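Local coordinates for protein PpiC-type peptidyl-prolyl cis-trans isomerase (Novosphingobium aromaticivorans, PDB 3GPK) that probably catalyses the cis-trans isomerisation of peptide bonds before proline, this chain being the parvulin-type (PpiC) domain of a longer periplasmic chaperone-like protein, at residues K22-V25 with F26-A29; K31-E34 with Q35-G39; G40-V43 with A44-Q48; Q48-A52 with S53-V57. One frame throughout, in Å; residues are numbered along the deposited sequence.

Contact 1. Residues K22-V25 with F26-A29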
ATOM      1  N   LYS A  22       8.026 -16.226   4.529  1.00 12.99           N
ATOM      2  CA  LYS A  22       6.924 -15.319   4.824  1.00 11.83           C
ATOM      3  C   LYS A  22       6.726 -14.940   6.289  1.00 12.02           C
ATOM      4  O   LYS A  22       6.570 -13.762   6.608  1.00 10.13           O
ATOM      5  CB  LYS A  22       5.619 -15.838   4.207  1.00 13.01           C
ATOM      6  CG  LYS A  22       5.420 -15.334   2.771  1.00 11.43           C
ATOM      7  CD  LYS A  22       4.095 -15.771   2.148  1.00 11.84           C
ATOM      8  CE  LYS A  22       3.875 -15.080   0.800  1.00 14.33           C
ATOM      9  NZ  LYS A  22       2.597 -15.468   0.138  1.00 13.83           N
ATOM     10  N   PRO A  23       6.737 -15.919   7.206  1.00 10.35           N
ATOM     11  CA  PRO A  23       6.541 -15.500   8.598  1.00 11.06           C
ATOM     12  C   PRO A  23       7.584 -14.472   9.057  1.00  9.74           C
ATOM     13  O   PRO A  23       7.254 -13.523   9.772  1.00 10.14           O
ATOM     14  CB  PRO A  23       6.618 -16.818   9.365  1.00 10.86           C
ATOM     15  CG  PRO A  23       6.017 -17.795   8.389  1.00 11.68           C
ATOM     16  CD  PRO A  23       6.684 -17.388   7.082  1.00 13.13           C
ATOM     17  N   GLN A  24       8.831 -14.660   8.642  1.00  9.60           N
ATOM     18  CA  GLN A  24       9.900 -13.734   9.008  1.00  9.68           C
ATOM     19  C   GLN A  24       9.706 -12.371   8.351  1.00 10.22           C
ATOM     20  O   GLN A  24       9.876 -11.335   8.999  1.00 10.59           O
ATOM     21  CB  GLN A  24      11.271 -14.289   8.605  1.00 12.54           C
ATOM     22  CG  GLN A  24      12.420 -13.287   8.784  1.00 16.70           C
ATOM     23  CD  GLN A  24      12.753 -13.009  10.242  1.00 20.87           C
ATOM     24  OE1 GLN A  24      13.275 -13.879  10.943  1.00 24.48           O
ATOM     25  NE2 GLN A  24      12.450 -11.794  10.708  1.00 21.51           N
ATOM     26  N   VAL A  25       9.361 -12.364   7.066  1.00 10.93           N
ATOM     27  CA  VAL A  25       9.166 -11.097   6.377  1.00 10.51           C
ATOM     28  C   VAL A  25       7.936 -10.382   6.928  1.00 10.75           C
ATOM     29  O   VAL A  25       7.903  -9.152   6.975  1.00 11.71           O
ATOM     30  CB  VAL A  25       9.042 -11.292   4.846  1.00 11.09           C
ATOM     31  CG1 VAL A  25       8.708  -9.960   4.174  1.00 11.81           C
ATOM     32  CG2 VAL A  25      10.355 -11.813   4.294  1.00 12.51           C
ATOM     33  N   PHE A  26       6.926 -11.139   7.352  1.00 10.57           N
ATOM     34  CA  PHE A  26       5.738 -10.523   7.931  1.00 10.66           C
ATOM     35  C   PHE A  26       6.151  -9.759   9.184  1.00 10.85           C
ATOM     36  O   PHE A  26       5.654  -8.669   9.455  1.00 10.35           O
ATOM     37  CB  PHE A  26       4.697 -11.572   8.333  1.00 11.61           C
ATOM     38  CG  PHE A  26       3.503 -10.984   9.030  1.00 11.45           C
ATOM     39  CD1 PHE A  26       2.473 -10.404   8.301  1.00 14.74           C
ATOM     40  CD2 PHE A  26       3.440 -10.950  10.418  1.00 10.64           C
ATOM     41  CE1 PHE A  26       1.395  -9.793   8.946  1.00 13.78           C
ATOM     42  CE2 PHE A  26       2.369 -10.342  11.078  1.00 11.91           C
ATOM     43  CZ  PHE A  26       1.345  -9.760  10.340  1.00 13.26           C
ATOM     44  N   ALA A  27       7.061 -10.346   9.954  1.00 10.15           N
ATOM     45  CA  ALA A  27       7.537  -9.711  11.175  1.00  8.28           C
ATOM     46  C   ALA A  27       8.235  -8.404  10.836  1.00  7.99           C
ATOM     47  O   ALA A  27       8.056  -7.404  11.528  1.00  9.87           O
ATOM     48  CB  ALA A  27       8.502 -10.641  11.908  1.00  8.50           C
ATOM     49  N   ASN A  28       9.033  -8.421   9.774  1.00  8.67           N
ATOM     50  CA  ASN A  28       9.755  -7.227   9.355  1.00  8.14           C
ATOM     51  C   ASN A  28       8.763  -6.159   8.931  1.00  8.58           C
ATOM     52  O   ASN A  28       8.919  -4.991   9.277  1.00  9.52           O
ATOM     53  CB  ASN A  28      10.700  -7.529   8.181  1.00 10.28           C
ATOM     54  CG  ASN A  28      11.732  -8.596   8.510  1.00 11.38           C
ATOM     55  OD1 ASN A  28      12.036  -8.849   9.673  1.00 15.38           O
ATOM     56  ND2 ASN A  28      12.292  -9.214   7.474  1.00 13.16           N
ATOM     57  N   ALA A  29       7.746  -6.567   8.179  1.00  8.44           N
ATOM     58  CA  ALA A  29       6.722  -5.641   7.701  1.00  8.21           C
ATOM     59  C   ALA A  29       5.921  -5.044   8.855  1.00  8.57           C
ATOM     60  O   ALA A  29       5.609  -3.855   8.850  1.00  9.26           O
ATOM     61  CB  ALA A  29       5.784  -6.353   6.727  1.00  9.00           C
TER
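Gln24 and Asn28, one helical turn apart, join their side-chain amides on the outer surface of helix 22-37. The donor is Gln24 NE2 and the acceptor Asn28 OD1, 3.1 Å away. The bond is a bent one: the N-H to oxygen angle is 141°, and the donor approaches tilted from the carbonyl plane of the asparagine instead of lying in it. Gln24 reaches over because its CG stands anti to the backbone N and the chain then folds at chi2 (70°), which swings the amide forward along the helix axis. Asn28 CG takes the rotamer beside its own backbone N, and its amide plane comes to lie 27° from that of the glutamine.

Beneath this pair run the bonds of the first turns. Lys22 O receives Phe26 N at 2.7 Å, the shortest of the set, with the donor almost in line with the C=O. Ala27 N to Pro23 O is longer at 3.2 Å, Asn28 N bonds to Gln24 O, and Ala29 N to Val25 O at 2.9 Å, so each of the four carbonyls in 22-25 has its i+4 amide. The ammonium of Lys22 is satisfied elsewhere, by salt bridges to Glu90 and Glu19 and by the carbonyls of Ile91 and Arg92.

While the amide pair faces outward, Val25 and Ala29 lean on Leu15 of strand 7-16. Phe26 sets its ring edge-to-face with Phe95 of strand 94-104 and also touches Pro88 of strand 85-91, so this first part of the helix rests across three strands of the antiparallel sheet.

Contact 2. Residues K31-E34 with Q35-G39; sequences KIVE and QLKQG
Ile32 and Leu36 lie side by side on the buried flank of the helix, pointing the same way, with Ile32 CG2 3.9 Å from Leu36 CD1. Ile32 CG2 is the branch anti to the backbone N, chi1 of -68° placing CG1 beside that nitrogen, and this is what turns the methyl forward to the leucine. Val33 makes the next pair in the same manner: its CG1 touches the aliphatic chain of Lys37, coming within 3.6 Å of CE, before the lysine bends at chi4. Under these pairs the backbone bonds are short, Leu36 N to Ile32 O at 2.9 Å and Lys37 N to Val33 O at 2.8 Å, and the second is nearly straight. The apolar side is closed by Ile97 of strand 94-104, which meets Ile32, Val33 and Leu36, and by Tyr45 of helix 42-49.

The other flank is looser and wet. A water gives one hydrogen to Lys31 O and another to Glu34 OE1 (2.6 Å), and accepts from Gln35 NE2 at 2.8 Å, linking a backbone carbonyl, a carboxylate and a side-chain amide. Lys31 NZ reaches the same carboxylate oxygen only through a long salt bridge, 3.9 Å from OE1. Glu34 and Gln38 run loosely alongside each other.

At the end of the turn Gly39 N bonds back to Leu36 O at 3.0 Å, and Gly40 N probably bonds to Gln35 O. With its positive phi of 125°, Gly39 completes a Schellman motif, the classic glycine-terminated C-cap that ends helix 22-37.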
ATOM      1  N   LYS A  31       6.910  -4.494  11.876  1.00  9.80           N
ATOM      2  CA  LYS A  31       7.713  -3.499  12.581  1.00 11.10           C
ATOM      3  C   LYS A  31       7.666  -2.170  11.823  1.00 11.24           C
ATOM      4  O   LYS A  31       7.670  -1.099  12.429  1.00 10.24           O
ATOM      5  CB  LYS A  31       9.161  -3.980  12.729  1.00 12.53           C
ATOM      6  CG  LYS A  31       9.347  -5.081  13.776  1.00 17.34           C
ATOM      7  CD  LYS A  31       8.928  -4.604  15.162  1.00 21.96           C
ATOM      8  CE  LYS A  31       9.333  -5.596  16.243  1.00 26.31           C
ATOM      9  NZ  LYS A  31       8.973  -5.112  17.609  1.00 29.04           N
ATOM     10  N   ILE A  32       7.618  -2.243  10.496  1.00  9.33           N
ATOM     11  CA  ILE A  32       7.554  -1.037   9.681  1.00  8.31           C
ATOM     12  C   ILE A  32       6.198  -0.366   9.885  1.00  7.86           C
ATOM     13  O   ILE A  32       6.116   0.847  10.051  1.00  7.36           O
ATOM     14  CB  ILE A  32       7.779  -1.370   8.186  1.00  8.99           C
ATOM     15  CG1 ILE A  32       9.230  -1.824   7.983  1.00  9.44           C
ATOM     16  CG2 ILE A  32       7.474  -0.145   7.310  1.00  8.00           C
ATOM     17  CD1 ILE A  32       9.482  -2.523   6.652  1.00 11.22           C
ATOM     18  N   VAL A  33       5.134  -1.162   9.889  1.00  9.07           N
ATOM     19  CA  VAL A  33       3.797  -0.618  10.100  1.00  8.96           C
ATOM     20  C   VAL A  33       3.757   0.096  11.450  1.00  9.76           C
ATOM     21  O   VAL A  33       3.182   1.176  11.575  1.00  8.11           O
ATOM     22  CB  VAL A  33       2.726  -1.739  10.070  1.00  8.82           C
ATOM     23  CG1 VAL A  33       1.376  -1.181  10.482  1.00 12.16           C
ATOM     24  CG2 VAL A  33       2.631  -2.318   8.669  1.00 11.32           C
ATOM     25  N   GLU A  34       4.381  -0.510  12.455  1.00  9.49           N
ATOM     26  CA  GLU A  34       4.432   0.084  13.787  1.00 11.07           C
ATOM     27  C   GLU A  34       5.086   1.465  13.740  1.00 10.99           C
ATOM     28  O   GLU A  34       4.578   2.415  14.325  1.00 11.15           O
ATOM     29  CB  GLU A  34       5.198  -0.837  14.742  1.00 14.44           C
ATOM     30  CG  GLU A  34       5.345  -0.287  16.141  1.00 23.78           C
ATOM     31  CD  GLU A  34       5.889  -1.312  17.119  1.00 27.72           C
ATOM     32  OE1 GLU A  34       7.025  -1.795  16.923  1.00 29.87           O
ATOM     33  OE2 GLU A  34       5.172  -1.634  18.090  1.00 31.51           O
ATOM     34  N   GLN A  35       6.213   1.579  13.043  1.00  9.81           N
ATOM     35  CA  GLN A  35       6.897   2.865  12.924  1.00  8.95           C
ATOM     36  C   GLN A  35       6.058   3.892  12.173  1.00  9.63           C
ATOM     37  O   GLN A  35       6.073   5.078  12.505  1.00 10.99           O
ATOM     38  CB  GLN A  35       8.240   2.691  12.208  1.00  9.34           C
ATOM     39  CG  GLN A  35       9.282   1.931  13.015  1.00 11.53           C
ATOM     40  CD  GLN A  35       9.556   2.585  14.352  1.00 13.85           C
ATOM     41  OE1 GLN A  35       9.764   3.798  14.433  1.00 15.16           O
ATOM     42  NE2 GLN A  35       9.551   1.788  15.412  1.00 17.16           N
ATOM     43  N   LEU A  36       5.333   3.440  11.154  1.00  8.57           N
ATOM     44  CA  LEU A  36       4.500   4.342  10.369  1.00  8.39           C
ATOM     45  C   LEU A  36       3.318   4.839  11.190  1.00  9.40           C
ATOM     46  O   LEU A  36       2.997   6.024  11.174  1.00 10.50           O
ATOM     47  CB  LEU A  36       3.998   3.635   9.097  1.00  7.85           C
ATOM     48  CG  LEU A  36       5.070   3.265   8.064  1.00  7.17           C
ATOM     49  CD1 LEU A  36       4.454   2.377   6.987  1.00  9.09           C
ATOM     50  CD2 LEU A  36       5.682   4.520   7.458  1.00  9.78           C
ATOM     51  N   LYS A  37       2.671   3.930  11.908  1.00 10.42           N
ATOM     52  CA  LYS A  37       1.539   4.305  12.733  1.00 11.62           C
ATOM     53  C   LYS A  37       1.954   5.286  13.824  1.00 12.89           C
ATOM     54  O   LYS A  37       1.145   6.102  14.267  1.00 13.61           O
ATOM     55  CB  LYS A  37       0.895   3.060  13.352  1.00 12.69           C
ATOM     56  CG  LYS A  37       0.131   2.224  12.333  1.00 16.95           C
ATOM     57  CD  LYS A  37      -0.611   1.069  12.977  1.00 21.54           C
ATOM     58  CE  LYS A  37      -1.533   0.388  11.962  1.00 23.52           C
ATOM     59  NZ  LYS A  37      -2.559   1.314  11.400  1.00 27.92           N
ATOM     60  N   GLN A  38       3.213   5.220  14.243  1.00 13.25           N
ATOM     61  CA  GLN A  38       3.707   6.119  15.285  1.00 15.25           C
ATOM     62  C   GLN A  38       4.218   7.455  14.732  1.00 16.09           C
ATOM     63  O   GLN A  38       4.683   8.310  15.488  1.00 17.69           O
ATOM     64  CB  GLN A  38       4.787   5.410  16.118  1.00 17.41           C
ATOM     65  CG  GLN A  38       4.303   4.071  16.678  1.00 22.35           C
ATOM     66  CD  GLN A  38       5.320   3.368  17.565  1.00 25.72           C
ATOM     67  OE1 GLN A  38       6.525   3.568  17.431  1.00 27.17           O
ATOM     68  NE2 GLN A  38       4.830   2.518  18.465  1.00 27.84           N
ATOM     69  N   GLY A  39       4.143   7.633  13.414  1.00 14.84           N
ATOM     70  CA  GLY A  39       4.558   8.894  12.826  1.00 14.04           C
ATOM     71  C   GLY A  39       5.610   8.891  11.734  1.00 12.93           C
ATOM     72  O   GLY A  39       5.871   9.929  11.137  1.00 15.15           O
TER
HETATM   73  O   HOH W   1       8.740  -0.912  15.109  1.00 18.21           O

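Contact 3. Residues G40-V43 with A44-Q48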
ATOM      1  N   GLY A  40       6.208   7.737  11.459  1.00 11.20           N
ATOM      2  CA  GLY A  40       7.233   7.674  10.430  1.00 10.51           C
ATOM      3  C   GLY A  40       6.756   8.072   9.043  1.00 10.09           C
ATOM      4  O   GLY A  40       5.592   7.880   8.686  1.00 10.86           O
ATOM      5  N   SER A  41       7.670   8.626   8.252  1.00  8.77           N
ATOM      6  CA  SER A  41       7.365   9.059   6.892  1.00  8.11           C
ATOM      7  C   SER A  41       7.175   7.864   5.979  1.00  8.23           C
ATOM      8  O   SER A  41       8.077   7.043   5.843  1.00  9.09           O
ATOM      9  CB  SER A  41       8.506   9.921   6.347  1.00 10.76           C
ATOM     10  OG  SER A  41       8.362  10.119   4.952  1.00 11.98           O
ATOM     11  N   PHE A  42       6.012   7.772   5.345  1.00  8.78           N
ATOM     12  CA  PHE A  42       5.750   6.651   4.449  1.00  9.19           C
ATOM     13  C   PHE A  42       6.768   6.645   3.316  1.00  8.91           C
ATOM     14  O   PHE A  42       7.264   5.594   2.911  1.00 11.20           O
ATOM     15  CB  PHE A  42       4.346   6.739   3.852  1.00  8.77           C
ATOM     16  CG  PHE A  42       3.913   5.485   3.147  1.00  9.98           C
ATOM     17  CD1 PHE A  42       3.332   4.441   3.862  1.00  9.26           C
ATOM     18  CD2 PHE A  42       4.123   5.330   1.778  1.00 10.08           C
ATOM     19  CE1 PHE A  42       2.964   3.257   3.227  1.00 10.22           C
ATOM     20  CE2 PHE A  42       3.762   4.149   1.132  1.00  9.34           C
ATOM     21  CZ  PHE A  42       3.182   3.107   1.861  1.00  8.37           C
ATOM     22  N   VAL A  43       7.056   7.832   2.786  1.00 10.04           N
ATOM     23  CA  VAL A  43       8.015   7.974   1.697  1.00 10.00           C
ATOM     24  C   VAL A  43       9.390   7.462   2.103  1.00  9.84           C
ATOM     25  O   VAL A  43      10.042   6.748   1.349  1.00  9.70           O
ATOM     26  CB  VAL A  43       8.135   9.452   1.250  1.00 11.91           C
ATOM     27  CG1 VAL A  43       9.317   9.621   0.295  1.00 12.60           C
ATOM     28  CG2 VAL A  43       6.844   9.892   0.572  1.00 14.67           C
ATOM     29  N   ALA A  44       9.831   7.838   3.298  1.00  9.45           N
ATOM     30  CA  ALA A  44      11.135   7.410   3.782  1.00  9.48           C
ATOM     31  C   ALA A  44      11.215   5.898   3.935  1.00  9.10           C
ATOM     32  O   ALA A  44      12.192   5.277   3.506  1.00  9.72           O
ATOM     33  CB  ALA A  44      11.444   8.081   5.102  1.00 10.35           C
ATOM     34  N   TYR A  45      10.199   5.303   4.554  1.00  8.37           N
ATOM     35  CA  TYR A  45      10.204   3.862   4.743  1.00  7.23           C
ATOM     36  C   TYR A  45      10.078   3.119   3.421  1.00  8.15           C
ATOM     37  O   TYR A  45      10.686   2.066   3.242  1.00  8.16           O
ATOM     38  CB  TYR A  45       9.103   3.451   5.729  1.00  7.62           C
ATOM     39  CG  TYR A  45       9.532   3.615   7.168  1.00  7.87           C
ATOM     40  CD1 TYR A  45      10.144   2.565   7.854  1.00  8.00           C
ATOM     41  CD2 TYR A  45       9.415   4.845   7.821  1.00  8.12           C
ATOM     42  CE1 TYR A  45      10.637   2.735   9.140  1.00  7.65           C
ATOM     43  CE2 TYR A  45       9.909   5.023   9.116  1.00  9.23           C
ATOM     44  CZ  TYR A  45      10.526   3.962   9.767  1.00  8.11           C
ATOM     45  OH  TYR A  45      11.078   4.128  11.018  1.00  9.24           O
ATOM     46  N   ALA A  46       9.309   3.674   2.491  1.00  8.10           N
ATOM     47  CA  ALA A  46       9.145   3.042   1.187  1.00  9.04           C
ATOM     48  C   ALA A  46      10.474   3.053   0.433  1.00  9.25           C
ATOM     49  O   ALA A  46      10.865   2.059  -0.164  1.00  9.44           O
ATOM     50  CB  ALA A  46       8.070   3.770   0.387  1.00  9.05           C
ATOM     51  N   ARG A  47      11.175   4.181   0.462  1.00  8.85           N
ATOM     52  CA  ARG A  47      12.456   4.269  -0.229  1.00 10.44           C
ATOM     53  C   ARG A  47      13.481   3.299   0.353  1.00 10.79           C
ATOM     54  O   ARG A  47      14.298   2.726  -0.374  1.00 12.82           O
ATOM     55  CB  ARG A  47      12.989   5.703  -0.162  1.00 11.38           C
ATOM     56  CG  ARG A  47      12.258   6.640  -1.101  1.00 13.38           C
ATOM     57  CD  ARG A  47      12.653   8.084  -0.904  1.00 17.03           C
ATOM     58  NE  ARG A  47      12.193   8.887  -2.031  1.00 17.93           N
ATOM     59  CZ  ARG A  47      12.233  10.213  -2.073  1.00 22.29           C
ATOM     60  NH1 ARG A  47      12.709  10.896  -1.041  1.00 22.20           N
ATOM     61  NH2 ARG A  47      11.819  10.854  -3.160  1.00 20.46           N
ATOM     62  N   GLN A  48      13.426   3.100   1.664  1.00  9.69           N
ATOM     63  CA  GLN A  48      14.363   2.204   2.334  1.00 10.41           C
ATOM     64  C   GLN A  48      14.016   0.720   2.223  1.00 11.67           C
ATOM     65  O   GLN A  48      14.896  -0.119   1.999  1.00 12.70           O
ATOM     66  CB  GLN A  48      14.465   2.587   3.818  1.00 10.53           C
ATOM     67  CG  GLN A  48      15.161   1.563   4.725  1.00 10.91           C
ATOM     68  CD  GLN A  48      16.558   1.196   4.261  1.00 13.58           C
ATOM     69  OE1 GLN A  48      17.223   1.975   3.580  1.00 15.61           O
ATOM     70  NE2 GLN A  48      17.016   0.011   4.642  1.00 12.98           N
TER
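With chi1 at 168°, Ser41 holds its OG anti to the backbone N, where it accepts from Ala44 N at 3.2 Å in a nearly straight bond. In Tyr45, by contrast, chi1 of -82° sets CG beside its own backbone N and sends the ring out from the helix, toward helix 22-37. There Ser41 O sits at the ring edge, in its plane, 3.2 Å from Tyr45 CD2, while the same oxygen receives Tyr45 N at 3.0 Å, almost straight on. Beyond it CE2 meets the CA of Gly40.

On the outer side Val43 and Arg47 run alongside each other. Val43 CG1 rests over one face of the guanidinium, offset toward its rim, and lies 3.8 Å from Arg47 NE; NE donates its hydrogen bond to Ala56 O. On the inner side Phe42 CE2 stands 4.4 Å from Ala46 CB, a loose touch, and both residues pack on Ile13 of strand 7-16. Tyr45 packs against Ile32, Gln35 and Leu36 of helix 22-37.

Ser41 is thus the N-cap of helix 42-49, its hydroxyl accepting from Ala44 N in the first turn.

Contact 4. Residues Q48-A52 with S53-V57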
ATOM      1  N   GLN A  48      13.426   3.100   1.664  1.00  9.69           N
ATOM      2  CA  GLN A  48      14.363   2.204   2.334  1.00 10.41           C
ATOM      3  C   GLN A  48      14.016   0.720   2.223  1.00 11.67           C
ATOM      4  O   GLN A  48      14.896  -0.119   1.999  1.00 12.70           O
ATOM      5  CB  GLN A  48      14.465   2.587   3.818  1.00 10.53           C
ATOM      6  CG  GLN A  48      15.161   1.563   4.725  1.00 10.91           C
ATOM      7  CD  GLN A  48      16.558   1.196   4.261  1.00 13.58           C
ATOM      8  OE1 GLN A  48      17.223   1.975   3.580  1.00 15.61           O
ATOM      9  NE2 GLN A  48      17.016   0.011   4.642  1.00 12.98           N
ATOM     10  N   TYR A  49      12.735   0.402   2.358  1.00 10.75           N
ATOM     11  CA  TYR A  49      12.302  -0.989   2.358  1.00  9.58           C
ATOM     12  C   TYR A  49      11.530  -1.562   1.183  1.00  8.67           C
ATOM     13  O   TYR A  49      11.549  -2.774   0.987  1.00 11.99           O
ATOM     14  CB  TYR A  49      11.476  -1.253   3.623  1.00  8.87           C
ATOM     15  CG  TYR A  49      12.260  -1.122   4.905  1.00  8.91           C
ATOM     16  CD1 TYR A  49      13.253  -2.048   5.234  1.00 10.33           C
ATOM     17  CD2 TYR A  49      12.017  -0.074   5.789  1.00  9.31           C
ATOM     18  CE1 TYR A  49      13.983  -1.931   6.412  1.00 12.25           C
ATOM     19  CE2 TYR A  49      12.745   0.050   6.976  1.00  9.19           C
ATOM     20  CZ  TYR A  49      13.724  -0.881   7.276  1.00  9.78           C
ATOM     21  OH  TYR A  49      14.461  -0.766   8.429  1.00 12.16           O
ATOM     22  N   SER A  50      10.840  -0.739   0.403  1.00  8.67           N
ATOM     23  CA  SER A  50      10.061  -1.326  -0.673  1.00  8.67           C
ATOM     24  C   SER A  50      10.913  -1.982  -1.736  1.00 10.76           C
ATOM     25  O   SER A  50      11.929  -1.436  -2.174  1.00 12.50           O
ATOM     26  CB  SER A  50       9.126  -0.305  -1.317  1.00  8.74           C
ATOM     27  OG  SER A  50       8.178  -0.992  -2.125  1.00 10.66           O
ATOM     28  N   GLU A  51      10.487  -3.171  -2.141  1.00 11.82           N
ATOM     29  CA  GLU A  51      11.193  -3.930  -3.156  1.00 14.61           C
ATOM     30  C   GLU A  51      10.500  -3.825  -4.508  1.00 15.36           C
ATOM     31  O   GLU A  51      10.840  -4.531  -5.452  1.00 17.38           O
ATOM     32  CB  GLU A  51      11.316  -5.381  -2.699  1.00 15.82           C
ATOM     33  CG  GLU A  51      12.295  -5.536  -1.547  1.00 18.64           C
ATOM     34  CD  GLU A  51      12.136  -6.845  -0.801  1.00 20.96           C
ATOM     35  OE1 GLU A  51      11.919  -7.881  -1.454  1.00 23.50           O
ATOM     36  OE2 GLU A  51      12.248  -6.838   0.442  1.00 21.79           O
ATOM     37  N   ALA A  52       9.522  -2.930  -4.588  1.00 15.16           N
ATOM     38  CA  ALA A  52       8.797  -2.688  -5.826  1.00 17.63           C
ATOM     39  C   ALA A  52       9.518  -1.560  -6.559  1.00 19.17           C
ATOM     40  O   ALA A  52      10.264  -0.792  -5.950  1.00 18.73           O
ATOM     41  CB  ALA A  52       7.363  -2.288  -5.528  1.00 16.41           C
ATOM     42  N   SER A  53       9.288  -1.463  -7.862  1.00 21.62           N
ATOM     43  CA  SER A  53       9.918  -0.441  -8.689  1.00 22.27           C
ATOM     44  C   SER A  53       9.497   0.978  -8.313  1.00 21.37           C
ATOM     45  O   SER A  53      10.116   1.950  -8.748  1.00 23.53           O
ATOM     46  CB  SER A  53       9.591  -0.698 -10.163  1.00 24.21           C
ATOM     47  OG  SER A  53       8.189  -0.673 -10.380  1.00 26.07           O
ATOM     48  N   THR A  54       8.444   1.095  -7.512  1.00 18.69           N
ATOM     49  CA  THR A  54       7.945   2.398  -7.089  1.00 16.94           C
ATOM     50  C   THR A  54       8.623   2.892  -5.810  1.00 15.17           C
ATOM     51  O   THR A  54       8.281   3.954  -5.291  1.00 14.56           O
ATOM     52  CB  THR A  54       6.421   2.360  -6.845  1.00 16.97           C
ATOM     53  OG1 THR A  54       6.111   1.295  -5.942  1.00 19.08           O
ATOM     54  CG2 THR A  54       5.673   2.140  -8.156  1.00 17.08           C
ATOM     55  N   ALA A  55       9.584   2.125  -5.309  1.00 13.77           N
ATOM     56  CA  ALA A  55      10.287   2.504  -4.086  1.00 13.71           C
ATOM     57  C   ALA A  55      10.913   3.891  -4.186  1.00 14.91           C
ATOM     58  O   ALA A  55      10.782   4.709  -3.276  1.00 14.68           O
ATOM     59  CB  ALA A  55      11.359   1.473  -3.758  1.00 13.73           C
ATOM     60  N   ALA A  56      11.584   4.156  -5.302  1.00 16.49           N
ATOM     61  CA  ALA A  56      12.249   5.439  -5.511  1.00 18.34           C
ATOM     62  C   ALA A  56      11.319   6.643  -5.383  1.00 18.13           C
ATOM     63  O   ALA A  56      11.743   7.720  -4.954  1.00 17.92           O
ATOM     64  CB  ALA A  56      12.934   5.450  -6.873  1.00 19.90           C
ATOM     65  N   VAL A  57      10.053   6.472  -5.757  1.00 16.46           N
ATOM     66  CA  VAL A  57       9.091   7.564  -5.667  1.00 17.18           C
ATOM     67  C   VAL A  57       8.270   7.531  -4.379  1.00 15.47           C
ATOM     68  O   VAL A  57       7.154   8.046  -4.325  1.00 16.60           O
ATOM     69  CB  VAL A  57       8.126   7.571  -6.879  1.00 18.00           C
ATOM     70  CG1 VAL A  57       8.869   8.028  -8.126  1.00 20.08           C
ATOM     71  CG2 VAL A  57       7.536   6.179  -7.088  1.00 20.42           C
TER
HETATM   72  O   HOH W   2       6.851   0.849  -3.337  1.00 13.33           O
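Ser50 and Ala55 meet through their CB atoms, 3.8 Å apart, where the chain doubles back after helix 42-49. Ala55 CB also approaches two carbonyl oxygens of residues 48-52, 3.3 Å from Ala52 O and 3.4 Å from Ser50 O. Next to it, Thr54 OG1 lies 3.8 Å from Ala52 CB. The direct hydrogen bond across the contact is Ala55 N to Ala52 O at 3.1 Å; the donor stands well above the carbonyl plane, 52° out of it, away from the lone pairs.

This bond closes a type I beta turn, Ala52 to Ala55, with Ser53 and Thr54 at its corners. The turn belongs to the loop that carries the chain from helix 42-49 to the edge strand 60-64 of the sheet.

One shell further out, a water spans the two hydroxyls, 2.6 Å from Ser50 OG and 2.7 Å from Thr54 OG1. Thr54 presents OG1 because chi1 of 53° puts it between the backbone N and the carbonyl carbon. Ser50 OG, anti to its own N, takes a weak bond from Ala52 N at 3.4 Å, but its main partner is Phe14 N of strand 7-16, which anchors the serine on the sheet. Glu51 adds backbone bonds to the same Phe14, against which the Ala52 side chain also rests.

In the fold
All four contacts are local, within helix turns, caps or a loop, and follow one another along the chain. Contacts 1 and 2 share helix 22-37, contacts 3 and 4 helix 42-49. Contacts 1, 2 and 3 are each partly buried, with an apolar flank on the sheet and a polar one outside; contact 4 is a surface loop without buried residues, held by a turn and a water. Direct amide pairing marks contact 1, water bridging contact 2, hydroxyl capping contact 3. Contacts 2 and 3 touch, Leu36 CD2 packing 3.8 Å from Tyr45 CD2, whereas contacts 1 and 3 stay about 8 Å apart at their nearest atoms.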